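Local coordinates for ChrR-like cupin domain-containing protein (Ralstonia eutropha JMP134, PDB 3EBR), which is of unknown function but has the fold of an RmlC-like cupin, related to the ChrR cupin domains, and is found here as an assembly of four chains, at residues G10-N15 with K152-F157; N27-K32 with M53-H58; F34-D37 with E42-T45; W73-H78 with S86-T91. All coordinates share one frame; numbering follows the deposited sequence.

Contact 1. Residues G10-N15 with K152-F157; sequences GCLDGN and KDLSTF
L12 reaches across to K152 and L154 with its two methyl branches, one for each partner. From its CA the bond to CB points at 152-157, and with CG anti to the backbone N (chi1 -176°) the side chain continues outward in that direction. At CG the chain forks. CD1 lies beside the aliphatic part of the lysine, 3.6 Å from K152 CD, with K152 CE a little farther off. The lysine bends at its last torsion (chi4 55°), which turns NZ aside from the line of the methylenes. CD2 takes the other direction and meets L154 CD2 at 3.5 Å, the two leucines crossing at roughly a right angle. The backbones stay well apart, L12 CA lying 9.2 Å from L154 CA. In the fold, strand 10-12 extends a sheet of a second subunit by antiparallel pairing, while 152-157 is the tail after helix 133-146 and runs beside strand 30-37, where the backbone of L154 bonds to I36. Within the tail D153 is the centre of an inverse gamma turn, and its OD1 receives weak hydrogen bonds from the backbone N of S155 and of T156, its OD2 a weak one from T156 OG1 at 3.3 Å. D153 OD2 also accepts the backbone N of L3 of a third subunit.

Contact 2. Residues N27-K32 with M53-H58; sequences NDVMVK and MEMPRH
V29 and M53 come closest in backbone terms, their CA atoms 9.4 Å apart, so this link between two parts of the cupin fold is left to side chains. Residues 27-29 form the irregular lead-in to strand 30-37, which belongs to the six-stranded sheet, whereas 53-57 lead as a loop to H58 at the start of strand 58-60 in the five-stranded sheet. Many cupins carry metal-binding histidines in that region of the sequence; whether H58 plays such a part here remains open. V29, M53 and M55 all direct CB across the gap, both methionines being modelled as selenomethionine. M53 is stretched out beyond CG and presents its terminal methyl to the valine, CE standing 3.5 Å from V29 CG2. M55 is bent instead at its last torsion (chi3 54°) and offers selenium. V29 is buried, its flank packed on L47 of the neighbouring strand 42-49. A diethylene glycol molecule, probably from the crystallisation liquor, lies near the V29 side chain. The close approaches converge on one methyl: V29 CG2 has M53 SE at 3.8 Å and M55 SE at 3.9 Å.

Contact 3. Residues F34-D37 with E42-T45; sequences FKID and ETIT
The beta hairpin of strands 30-37 and 42-49 is paired here near its turn, and a classic beta bulge interrupts it where F34 and K35 both face I44. I44 O takes two backbone donors, F34 N at 3.0 Å and, weakly, K35 N at 3.4 Å. Beyond the bulge the antiparallel register is regular. I44 N bonds to K35 O at 3.0 Å, and the hydrogen-bonded pair of D37 and E42 closes the ladder with D37 N to E42 O at 2.7 Å and E42 N to D37 O at 3.1 Å. Between them I36 and T43 form a non-hydrogen-bonded pair, and T43 CA adds a CA-H...O contact to K35 O.

On one face K35 CB sits 4.0 Å from I44 CB, after which the lysine bends at chi2 (73°) and leads away, to bond through NZ with T156 O. D37 and E42 lie next to this pair, their acidic ends 5.2 Å apart from D37 OD2 to E42 OE1. D37 OD1 is bound by V39 N in the turn, and R40 of a third subunit makes long, weak ion pairs with both acids, which would probably ease the like charges. At the bulge, the F34 ring turns its edge to I44 O and T45 CA.

The opposite face, bearing I36 and T43, is covered by helix 133-146, with W133 and M137 on I36 and S136 touching both. Strand 108-115 flanks 42-45, and V87 and Y89 of a second subunit pack on F34 and E42.

Contact 4. Residues W73-H78 with S86-T91; sequences WRYKEH and SVVYET
The ring of Y75 has W73 on one face and V88 at its edge. W73 CZ3 stands 3.5 Å above the tyrosine plane, offset toward the rim, and Y75 CE2 in turn lies in the indole plane at its edge, so the two aromatic groups meet edge-to-face. H96 also meets the tyrosine ring. At the edge, near the ring plane, V88 CG1 approaches Y75 CE2 to 4.0 Å. The other methyl of the valine serves the tryptophan, V88 CG2 lying 3.9 Å from W73 CH2. V88 points back at the two rings and ends against both.

W73 holds CG between its backbone N and carbonyl carbon (chi1 61°), which swings the six-membered ring toward strand 87-90 although CB does not aim there. At the pyrrole end NE1 is bound to T68 OG1. E90, extended beyond CG, brings its carboxylate up to the phenol with its plane 54° from that of the ring. Y75 OH and E90 OE2 are modelled 2.6 Å apart as a weak hydrogen bond, but the hydroxyl is placed too close to the acid for the details to be trusted.

Strands 73-75 and 87-90 are edge strands of different sheets within the chain, and their axes pass 10.7 Å apart at an angle of 23°. Aromatic and aliphatic side chains from two sheets meet between them, as in the interior of a cupin beta barrel, with E90 close to H58 and H96 in the region where relatives commonly bind metal, a role that for this protein would be inference alone.

How the contacts relate
From the N terminus, contact 1 opens at strand 10-12 and closes only at the C-terminal tail, so contacts 2, 3 and 4 all fall within its loop. Contact 2 then spans 27-32 to 53-58, with contact 3, the hairpin end, nested inside it. Contact 4 follows in series, joining 73-78 to 86-91; none cross. Contacts 1 and 3 are neighbours, through the tail beside strand 30-37, whereas contact 2 links that strand's lead-in to the loop that enters the other sheet at strand 58-60. Contacts 1 and 2 meet where K32 NZ bonds to G14 O, contacts 2 and 4 at R57 with E77 and H58 with E90. Contacts 1, 3 and 4 also touch the second subunit.

Contact 1. Residues G10-N15 with K152-F157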
loop_
_atom_site.group_PDB
_atom_site.type_symbol
_atom_site.label_atom_id
_atom_site.label_comp_id
_atom_site.label_asym_id
_atom_site.label_seq_id
_atom_site.Cartn_x
_atom_site.Cartn_y
_atom_site.Cartn_z
ATOM N N GLY A 10 14.521 10.761 -2.962
ATOM C CA GLY A 10 14.964 11.209 -4.272
ATOM C C GLY A 10 14.042 12.264 -4.851
ATOM O O GLY A 10 12.962 12.552 -4.321
ATOM N N CYS A 11 14.496 12.826 -5.962
ATOM C CA CYS A 11 13.790 13.860 -6.684
ATOM C C CYS A 11 14.162 13.800 -8.148
ATOM O O CYS A 11 15.348 13.831 -8.459
ATOM C CB CYS A 11 14.179 15.224 -6.135
ATOM S SG CYS A 11 13.460 16.591 -7.047
ATOM N N LEU A 12 13.159 13.703 -9.022
ATOM C CA LEU A 12 13.348 13.662 -10.471
ATOM C C LEU A 12 12.658 14.903 -11.005
ATOM O O LEU A 12 11.433 15.035 -10.882
ATOM C CB LEU A 12 12.774 12.375 -11.061
ATOM C CG LEU A 12 12.957 12.092 -12.552
ATOM C CD1 LEU A 12 14.419 12.151 -12.994
ATOM C CD2 LEU A 12 12.364 10.728 -12.861
ATOM N N ASP A 13 13.449 15.818 -11.574
ATOM C CA ASP A 13 12.933 17.080 -12.093
ATOM C C ASP A 13 12.185 16.817 -13.406
ATOM O O ASP A 13 12.449 15.820 -14.087
ATOM C CB ASP A 13 14.071 18.096 -12.293
ATOM C CG ASP A 13 13.588 19.535 -12.223
ATOM O OD1 ASP A 13 13.161 19.959 -11.120
ATOM O OD2 ASP A 13 13.711 20.258 -13.228
ATOM N N GLY A 14 11.241 17.696 -13.734
ATOM C CA GLY A 14 10.432 17.582 -14.955
ATOM C C GLY A 14 11.187 17.377 -16.265
ATOM O O GLY A 14 10.759 16.586 -17.100
ATOM N N ASN A 15 12.330 18.045 -16.404
ATOM C CA ASN A 15 13.177 17.932 -17.619
ATOM C C ASN A 15 14.416 16.977 -17.439
ATOM O O ASN A 15 15.435 17.168 -18.100
ATOM C CB ASN A 15 13.475 19.339 -18.259
ATOM C CG ASN A 15 13.900 20.391 -17.263
ATOM O OD1 ASN A 15 14.297 20.082 -16.147
ATOM N ND2 ASN A 15 13.783 21.650 -17.657
ATOM N N LYS A 152 17.666 6.653 -16.527
ATOM C CA LYS A 152 17.713 6.692 -15.060
ATOM C C LYS A 152 17.035 5.460 -14.495
ATOM O O LYS A 152 16.197 4.858 -15.161
ATOM C CB LYS A 152 17.070 7.967 -14.493
ATOM C CG LYS A 152 17.976 9.160 -14.594
ATOM C CD LYS A 152 17.353 10.437 -14.063
ATOM C CE LYS A 152 18.437 11.487 -13.835
ATOM N NZ LYS A 152 19.273 11.765 -15.044
ATOM N N ASP A 153 17.408 5.102 -13.265
ATOM C CA ASP A 153 16.851 3.947 -12.570
ATOM C C ASP A 153 15.570 4.365 -11.851
ATOM O O ASP A 153 15.594 4.771 -10.684
ATOM C CB ASP A 153 17.871 3.342 -11.588
ATOM C CG ASP A 153 17.441 1.973 -11.026
ATOM O OD1 ASP A 153 16.384 1.405 -11.401
ATOM O OD2 ASP A 153 18.210 1.429 -10.208
ATOM N N LEU A 154 14.447 4.248 -12.559
ATOM C CA LEU A 154 13.133 4.556 -11.992
ATOM C C LEU A 154 12.635 3.381 -11.097
ATOM O O LEU A 154 11.640 3.535 -10.378
ATOM C CB LEU A 154 12.134 4.889 -13.099
ATOM C CG LEU A 154 12.528 5.981 -14.097
ATOM C CD1 LEU A 154 11.379 6.169 -15.065
ATOM C CD2 LEU A 154 12.889 7.307 -13.442
ATOM N N SER A 155 13.300 2.216 -11.165
ATOM C CA SER A 155 12.978 1.037 -10.353
ATOM C C SER A 155 13.311 1.236 -8.872
ATOM O O SER A 155 12.522 0.818 -8.043
ATOM C CB SER A 155 13.696 -0.211 -10.893
ATOM N N THR A 156 14.451 1.853 -8.540
ATOM C CA THR A 156 14.846 2.098 -7.129
ATOM C C THR A 156 14.294 3.407 -6.571
ATOM O O THR A 156 13.908 4.306 -7.334
ATOM C CB THR A 156 16.392 2.154 -6.903
ATOM O OG1 THR A 156 16.970 3.167 -7.740
ATOM C CG2 THR A 156 17.029 0.853 -7.212
ATOM N N PHE A 157 14.297 3.478 -5.231
ATOM C CA PHE A 157 13.867 4.621 -4.425
ATOM C C PHE A 157 15.150 5.162 -3.809
ATOM O O PHE A 157 15.524 4.759 -2.710
ATOM C CB PHE A 157 12.846 4.196 -3.369
ATOM C CG PHE A 157 11.582 3.650 -3.951
ATOM C CD1 PHE A 157 11.456 2.289 -4.221
ATOM C CD2 PHE A 157 10.519 4.494 -4.239
ATOM C CE1 PHE A 157 10.289 1.783 -4.774
ATOM C CE2 PHE A 157 9.351 3.997 -4.799
ATOM C CZ PHE A 157 9.233 2.642 -5.064
#

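Contact 2. Residues N27-K32 with M53-H58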
loop_
_atom_site.group_PDB
_atom_site.type_symbol
_atom_site.label_atom_id
_atom_site.label_comp_id
_atom_site.label_asym_id
_atom_site.label_seq_id
_atom_site.Cartn_x
_atom_site.Cartn_y
_atom_site.Cartn_z
ATOM N N ASN A 27 0.569 8.260 -31.009
ATOM C CA ASN A 27 1.606 9.244 -31.202
ATOM C C ASN A 27 1.177 10.609 -30.595
ATOM O O ASN A 27 2.034 11.438 -30.296
ATOM C CB ASN A 27 1.881 9.320 -32.706
ATOM C CG ASN A 27 3.270 9.800 -33.035
ATOM O OD1 ASN A 27 3.811 10.716 -32.419
ATOM N ND2 ASN A 27 3.864 9.166 -34.037
ATOM N N ASP A 28 -0.132 10.829 -30.394
ATOM C CA ASP A 28 -0.668 12.070 -29.805
ATOM C C ASP A 28 -0.677 12.062 -28.288
ATOM O O ASP A 28 -0.476 13.112 -27.683
ATOM C CB ASP A 28 -2.090 12.345 -30.290
ATOM C CG ASP A 28 -2.160 12.602 -31.772
ATOM O OD1 ASP A 28 -1.260 12.163 -32.523
ATOM O OD2 ASP A 28 -3.143 13.244 -32.186
ATOM N N VAL A 29 -0.967 10.910 -27.682
ATOM C CA VAL A 29 -0.963 10.779 -26.224
ATOM C C VAL A 29 0.489 10.646 -25.790
ATOM O O VAL A 29 1.155 9.695 -26.215
ATOM C CB VAL A 29 -1.757 9.558 -25.730
ATOM C CG1 VAL A 29 -1.623 9.418 -24.217
ATOM C CG2 VAL A 29 -3.229 9.671 -26.151
HETATM N N MSE A 30 0.974 11.608 -24.993
HETATM C CA MSE A 30 2.349 11.622 -24.469
HETATM C C MSE A 30 2.332 11.170 -23.017
HETATM O O MSE A 30 1.339 11.364 -22.326
HETATM C CB MSE A 30 2.973 13.019 -24.512
HETATM C CG MSE A 30 2.922 13.763 -25.842
HETATM SE SE MSE A 30 3.967 12.907 -27.210
HETATM C CE MSE A 30 5.776 13.145 -26.448
ATOM N N VAL A 31 3.446 10.597 -22.563
ATOM C CA VAL A 31 3.626 10.122 -21.189
ATOM C C VAL A 31 5.027 10.509 -20.715
ATOM O O VAL A 31 5.933 10.616 -21.533
ATOM C CB VAL A 31 3.419 8.582 -21.084
ATOM C CG1 VAL A 31 4.413 7.826 -21.972
ATOM C CG2 VAL A 31 3.510 8.087 -19.626
ATOM N N LYS A 32 5.180 10.777 -19.417
ATOM C CA LYS A 32 6.471 11.096 -18.801
ATOM C C LYS A 32 6.547 10.203 -17.564
ATOM O O LYS A 32 5.685 10.305 -16.698
ATOM C CB LYS A 32 6.592 12.584 -18.455
ATOM C CG LYS A 32 7.935 12.986 -17.779
ATOM C CD LYS A 32 8.045 14.464 -17.420
ATOM C CE LYS A 32 8.222 15.352 -18.633
ATOM N NZ LYS A 32 8.276 16.802 -18.263
HETATM N N MSE A 53 -10.597 13.676 -27.595
HETATM C CA MSE A 53 -10.089 12.329 -27.849
HETATM C C MSE A 53 -10.691 11.320 -26.866
HETATM O O MSE A 53 -10.518 11.466 -25.658
HETATM C CB MSE A 53 -8.565 12.345 -27.760
HETATM C CG MSE A 53 -7.891 11.071 -28.233
HETATM SE SE MSE A 53 -5.965 11.285 -28.253
HETATM C CE MSE A 53 -5.493 9.448 -28.848
ATOM N N GLU A 54 -11.429 10.339 -27.402
ATOM C CA GLU A 54 -12.037 9.268 -26.631
ATOM C C GLU A 54 -10.983 8.183 -26.622
ATOM O O GLU A 54 -10.540 7.769 -27.696
ATOM C CB GLU A 54 -13.322 8.753 -27.272
HETATM N N MSE A 55 -10.569 7.746 -25.431
HETATM C CA MSE A 55 -9.541 6.692 -25.256
HETATM C C MSE A 55 -10.149 5.329 -24.967
HETATM O O MSE A 55 -11.337 5.261 -24.625
HETATM C CB MSE A 55 -8.506 7.157 -24.228
HETATM C CG MSE A 55 -7.439 7.939 -24.945
HETATM SE SE MSE A 55 -6.173 8.652 -23.812
HETATM C CE MSE A 55 -5.500 7.003 -22.731
ATOM N N PRO A 56 -9.345 4.238 -25.111
ATOM C CA PRO A 56 -9.950 2.910 -24.930
ATOM C C PRO A 56 -10.423 2.606 -23.525
ATOM O O PRO A 56 -9.880 3.151 -22.566
ATOM C CB PRO A 56 -8.807 1.954 -25.301
ATOM C CG PRO A 56 -7.605 2.704 -24.994
ATOM C CD PRO A 56 -7.904 4.099 -25.418
ATOM N N ARG A 57 -11.464 1.775 -23.440
ATOM C CA ARG A 57 -12.010 1.371 -22.167
ATOM C C ARG A 57 -10.986 0.421 -21.560
ATOM O O ARG A 57 -10.403 -0.407 -22.272
ATOM C CB ARG A 57 -13.377 0.698 -22.304
ATOM C CG ARG A 57 -14.048 0.391 -20.948
ATOM C CD ARG A 57 -15.526 0.076 -21.116
ATOM N NE ARG A 57 -15.742 -1.052 -22.026
ATOM C CZ ARG A 57 -15.947 -2.337 -21.700
ATOM N NH1 ARG A 57 -16.036 -2.764 -20.436
ATOM N NH2 ARG A 57 -16.108 -3.219 -22.686
ATOM N N HIS A 58 -10.723 0.595 -20.273
ATOM C CA HIS A 58 -9.776 -0.246 -19.568
ATOM C C HIS A 58 -10.363 -0.701 -18.253
ATOM O O HIS A 58 -11.173 0.008 -17.664
ATOM C CB HIS A 58 -8.441 0.484 -19.310
ATOM C CG HIS A 58 -8.540 1.686 -18.412
ATOM N ND1 HIS A 58 -8.596 2.974 -18.895
ATOM C CD2 HIS A 58 -8.566 1.793 -17.059
ATOM C CE1 HIS A 58 -8.658 3.821 -17.882
ATOM N NE2 HIS A 58 -8.650 3.129 -16.756
#

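Contact 3. Residues F34-D37 with E42-T45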
loop_
_atom_site.group_PDB
_atom_site.type_symbol
_atom_site.label_atom_id
_atom_site.label_comp_id
_atom_site.label_asym_id
_atom_site.label_seq_id
_atom_site.Cartn_x
_atom_site.Cartn_y
_atom_site.Cartn_z
ATOM N N PHE A 34 8.108 9.011 -14.028
ATOM C CA PHE A 34 8.833 9.466 -12.830
ATOM C C PHE A 34 9.263 8.309 -11.935
ATOM O O PHE A 34 10.339 8.372 -11.352
ATOM C CB PHE A 34 7.997 10.458 -12.018
ATOM C CG PHE A 34 7.842 11.790 -12.681
ATOM C CD1 PHE A 34 8.782 12.792 -12.469
ATOM C CD2 PHE A 34 6.777 12.043 -13.528
ATOM C CE1 PHE A 34 8.656 14.028 -13.076
ATOM C CE2 PHE A 34 6.645 13.282 -14.144
ATOM C CZ PHE A 34 7.587 14.278 -13.914
ATOM N N LYS A 35 8.420 7.288 -11.787
ATOM C CA LYS A 35 8.743 6.145 -10.955
ATOM C C LYS A 35 8.072 4.921 -11.571
ATOM O O LYS A 35 6.997 5.049 -12.123
ATOM C CB LYS A 35 8.229 6.390 -9.532
ATOM C CG LYS A 35 9.058 5.775 -8.414
ATOM C CD LYS A 35 10.359 6.586 -8.277
ATOM C CE LYS A 35 11.273 6.071 -7.233
ATOM N NZ LYS A 35 12.585 6.781 -7.336
ATOM N N ILE A 36 8.738 3.766 -11.538
ATOM C CA ILE A 36 8.218 2.511 -12.076
ATOM C C ILE A 36 8.609 1.434 -11.070
ATOM O O ILE A 36 9.630 0.802 -11.225
ATOM C CB ILE A 36 8.762 2.202 -13.502
ATOM C CG1 ILE A 36 8.403 3.305 -14.508
ATOM C CG2 ILE A 36 8.219 0.867 -13.994
ATOM C CD1 ILE A 36 8.872 3.023 -15.951
ATOM N N ASP A 37 7.809 1.265 -10.018
ATOM C CA ASP A 37 8.077 0.282 -8.954
ATOM C C ASP A 37 7.739 -1.160 -9.396
ATOM O O ASP A 37 6.559 -1.484 -9.538
ATOM C CB ASP A 37 7.289 0.642 -7.682
ATOM C CG ASP A 37 7.547 -0.322 -6.500
ATOM O OD1 ASP A 37 8.538 -1.084 -6.481
ATOM O OD2 ASP A 37 6.743 -0.299 -5.555
ATOM N N GLU A 42 3.716 -0.283 -9.301
ATOM C CA GLU A 42 3.222 1.086 -9.223
ATOM C C GLU A 42 4.013 2.002 -10.152
ATOM O O GLU A 42 5.222 1.854 -10.255
ATOM C CB GLU A 42 3.345 1.604 -7.794
ATOM C CG GLU A 42 2.517 2.858 -7.490
ATOM C CD GLU A 42 2.855 3.488 -6.136
ATOM O OE1 GLU A 42 3.973 4.045 -5.999
ATOM O OE2 GLU A 42 1.973 3.517 -5.251
ATOM N N THR A 43 3.322 2.916 -10.834
ATOM C CA THR A 43 3.962 3.899 -11.699
ATOM C C THR A 43 3.423 5.286 -11.359
ATOM O O THR A 43 2.255 5.420 -10.999
ATOM C CB THR A 43 3.745 3.651 -13.192
ATOM O OG1 THR A 43 2.362 3.787 -13.480
ATOM C CG2 THR A 43 4.216 2.261 -13.585
ATOM N N ILE A 44 4.307 6.284 -11.427
ATOM C CA ILE A 44 3.992 7.694 -11.191
ATOM C C ILE A 44 4.309 8.363 -12.524
ATOM O O ILE A 44 5.433 8.249 -13.007
ATOM C CB ILE A 44 4.787 8.329 -10.047
ATOM C CG1 ILE A 44 4.489 7.629 -8.712
ATOM C CG2 ILE A 44 4.436 9.808 -9.927
ATOM C CD1 ILE A 44 5.261 8.202 -7.511
ATOM N N THR A 45 3.322 9.003 -13.142
ATOM C CA THR A 45 3.510 9.661 -14.437
ATOM C C THR A 45 2.686 10.914 -14.665
ATOM O O THR A 45 1.748 11.174 -13.927
ATOM C CB THR A 45 3.075 8.712 -15.606
ATOM O OG1 THR A 45 1.695 8.362 -15.438
ATOM C CG2 THR A 45 3.890 7.438 -15.666
#

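Contact 4. Residues W73-H78 with S86-T91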
loop_
_atom_site.group_PDB
_atom_site.type_symbol
_atom_site.label_atom_id
_atom_site.label_comp_id
_atom_site.label_asym_id
_atom_site.label_seq_id
_atom_site.Cartn_x
_atom_site.Cartn_y
_atom_site.Cartn_z
ATOM N N TRP A 73 -11.639 16.502 -18.253
ATOM C CA TRP A 73 -11.932 15.177 -18.783
ATOM C C TRP A 73 -12.962 14.503 -17.896
ATOM O O TRP A 73 -13.351 15.045 -16.858
ATOM C CB TRP A 73 -10.644 14.356 -18.894
ATOM C CG TRP A 73 -9.966 14.149 -17.591
ATOM C CD1 TRP A 73 -9.055 14.966 -17.010
ATOM C CD2 TRP A 73 -10.150 13.047 -16.697
ATOM N NE1 TRP A 73 -8.666 14.452 -15.810
ATOM C CE2 TRP A 73 -9.321 13.273 -15.587
ATOM C CE3 TRP A 73 -10.942 11.897 -16.728
ATOM C CZ2 TRP A 73 -9.251 12.384 -14.510
ATOM C CZ3 TRP A 73 -10.885 11.024 -15.669
ATOM C CH2 TRP A 73 -10.043 11.264 -14.569
ATOM N N ARG A 74 -13.399 13.328 -18.327
ATOM C CA ARG A 74 -14.393 12.536 -17.618
ATOM C C ARG A 74 -14.400 11.102 -18.093
ATOM O O ARG A 74 -13.733 10.770 -19.073
ATOM C CB ARG A 74 -15.779 13.142 -17.853
ATOM C CG ARG A 74 -16.128 13.385 -19.345
ATOM C CD ARG A 74 -17.485 14.026 -19.498
ATOM N NE ARG A 74 -18.573 13.054 -19.431
ATOM C CZ ARG A 74 -19.184 12.475 -20.474
ATOM N NH1 ARG A 74 -18.868 12.751 -21.754
ATOM N NH2 ARG A 74 -20.163 11.600 -20.230
ATOM N N TYR A 75 -15.142 10.267 -17.371
ATOM C CA TYR A 75 -15.344 8.875 -17.718
ATOM C C TYR A 75 -16.748 8.800 -18.270
ATOM O O TYR A 75 -17.649 9.436 -17.711
ATOM C CB TYR A 75 -15.214 7.932 -16.521
ATOM C CG TYR A 75 -13.843 7.893 -15.903
ATOM C CD1 TYR A 75 -12.739 7.507 -16.664
ATOM C CD2 TYR A 75 -13.642 8.164 -14.548
ATOM C CE1 TYR A 75 -11.468 7.424 -16.117
ATOM C CE2 TYR A 75 -12.350 8.086 -13.979
ATOM C CZ TYR A 75 -11.279 7.703 -14.776
ATOM O OH TYR A 75 -10.013 7.658 -14.268
ATOM N N LYS A 76 -16.944 8.039 -19.357
ATOM C CA LYS A 76 -18.280 7.843 -19.961
ATOM C C LYS A 76 -19.273 7.145 -19.010
ATOM O O LYS A 76 -20.476 7.340 -19.133
ATOM C CB LYS A 76 -18.216 7.009 -21.252
ATOM C CG LYS A 76 -17.464 7.612 -22.427
ATOM C CD LYS A 76 -17.596 6.730 -23.691
ATOM N N GLU A 77 -18.754 6.353 -18.071
ATOM C CA GLU A 77 -19.538 5.607 -17.095
ATOM C C GLU A 77 -20.014 6.443 -15.881
ATOM O O GLU A 77 -20.853 5.946 -15.126
ATOM C CB GLU A 77 -18.733 4.384 -16.576
ATOM C CG GLU A 77 -18.272 3.302 -17.621
ATOM C CD GLU A 77 -17.090 3.685 -18.531
ATOM O OE1 GLU A 77 -16.533 4.792 -18.385
ATOM O OE2 GLU A 77 -16.699 2.868 -19.388
ATOM N N HIS A 78 -19.487 7.667 -15.684
ATOM C CA HIS A 78 -19.857 8.556 -14.559
ATOM C C HIS A 78 -20.400 9.910 -15.036
ATOM O O HIS A 78 -20.068 10.354 -16.135
ATOM C CB HIS A 78 -18.657 8.756 -13.650
ATOM C CG HIS A 78 -18.168 7.488 -13.025
ATOM N ND1 HIS A 78 -18.631 7.036 -11.810
ATOM C CD2 HIS A 78 -17.270 6.569 -13.451
ATOM C CE1 HIS A 78 -18.034 5.897 -11.510
ATOM N NE2 HIS A 78 -17.204 5.590 -12.489
ATOM N N SER A 86 -8.616 19.290 -9.546
ATOM C CA SER A 86 -9.426 18.233 -8.951
ATOM C C SER A 86 -8.577 17.000 -8.717
ATOM O O SER A 86 -7.458 16.904 -9.228
ATOM C CB SER A 86 -10.588 17.857 -9.865
ATOM O OG SER A 86 -10.127 17.291 -11.072
ATOM N N VAL A 87 -9.134 16.083 -7.925
ATOM C CA VAL A 87 -8.531 14.800 -7.594
ATOM C C VAL A 87 -9.570 13.709 -7.831
ATOM O O VAL A 87 -10.677 13.810 -7.304
ATOM C CB VAL A 87 -8.036 14.705 -6.130
ATOM C CG1 VAL A 87 -7.558 13.275 -5.805
ATOM C CG2 VAL A 87 -6.933 15.680 -5.887
ATOM N N VAL A 88 -9.227 12.721 -8.659
ATOM C CA VAL A 88 -10.075 11.560 -8.943
ATOM C C VAL A 88 -9.375 10.343 -8.322
ATOM O O VAL A 88 -8.171 10.200 -8.482
ATOM C CB VAL A 88 -10.316 11.334 -10.453
ATOM C CG1 VAL A 88 -11.060 10.010 -10.692
ATOM C CG2 VAL A 88 -11.080 12.492 -11.059
ATOM N N TYR A 89 -10.127 9.498 -7.614
ATOM C CA TYR A 89 -9.602 8.294 -6.977
ATOM C C TYR A 89 -10.363 7.082 -7.525
ATOM O O TYR A 89 -11.495 6.839 -7.107
ATOM C CB TYR A 89 -9.731 8.387 -5.446
ATOM C CG TYR A 89 -8.837 7.410 -4.661
ATOM C CD1 TYR A 89 -9.117 6.025 -4.592
ATOM C CD2 TYR A 89 -7.722 7.887 -3.946
ATOM C CE1 TYR A 89 -8.289 5.150 -3.864
ATOM C CE2 TYR A 89 -6.897 7.021 -3.218
ATOM C CZ TYR A 89 -7.181 5.657 -3.190
ATOM O OH TYR A 89 -6.364 4.832 -2.457
ATOM N N GLU A 90 -9.763 6.366 -8.489
ATOM C CA GLU A 90 -10.361 5.158 -9.055
ATOM C C GLU A 90 -10.064 3.979 -8.092
ATOM O O GLU A 90 -8.930 3.848 -7.624
ATOM C CB GLU A 90 -9.829 4.774 -10.451
ATOM C CG GLU A 90 -9.719 5.816 -11.589
ATOM C CD GLU A 90 -9.370 5.158 -12.973
ATOM O OE1 GLU A 90 -10.051 4.210 -13.405
ATOM O OE2 GLU A 90 -8.482 5.661 -13.702
ATOM N N THR A 91 -11.056 3.132 -7.809
ATOM C CA THR A 91 -10.894 1.953 -6.925
ATOM C C THR A 91 -10.703 0.656 -7.733
ATOM O O THR A 91 -11.042 0.599 -8.899
ATOM C CB THR A 91 -12.077 1.810 -5.963
ATOM O OG1 THR A 91 -13.299 1.826 -6.706
ATOM C CG2 THR A 91 -12.094 2.957 -4.978
#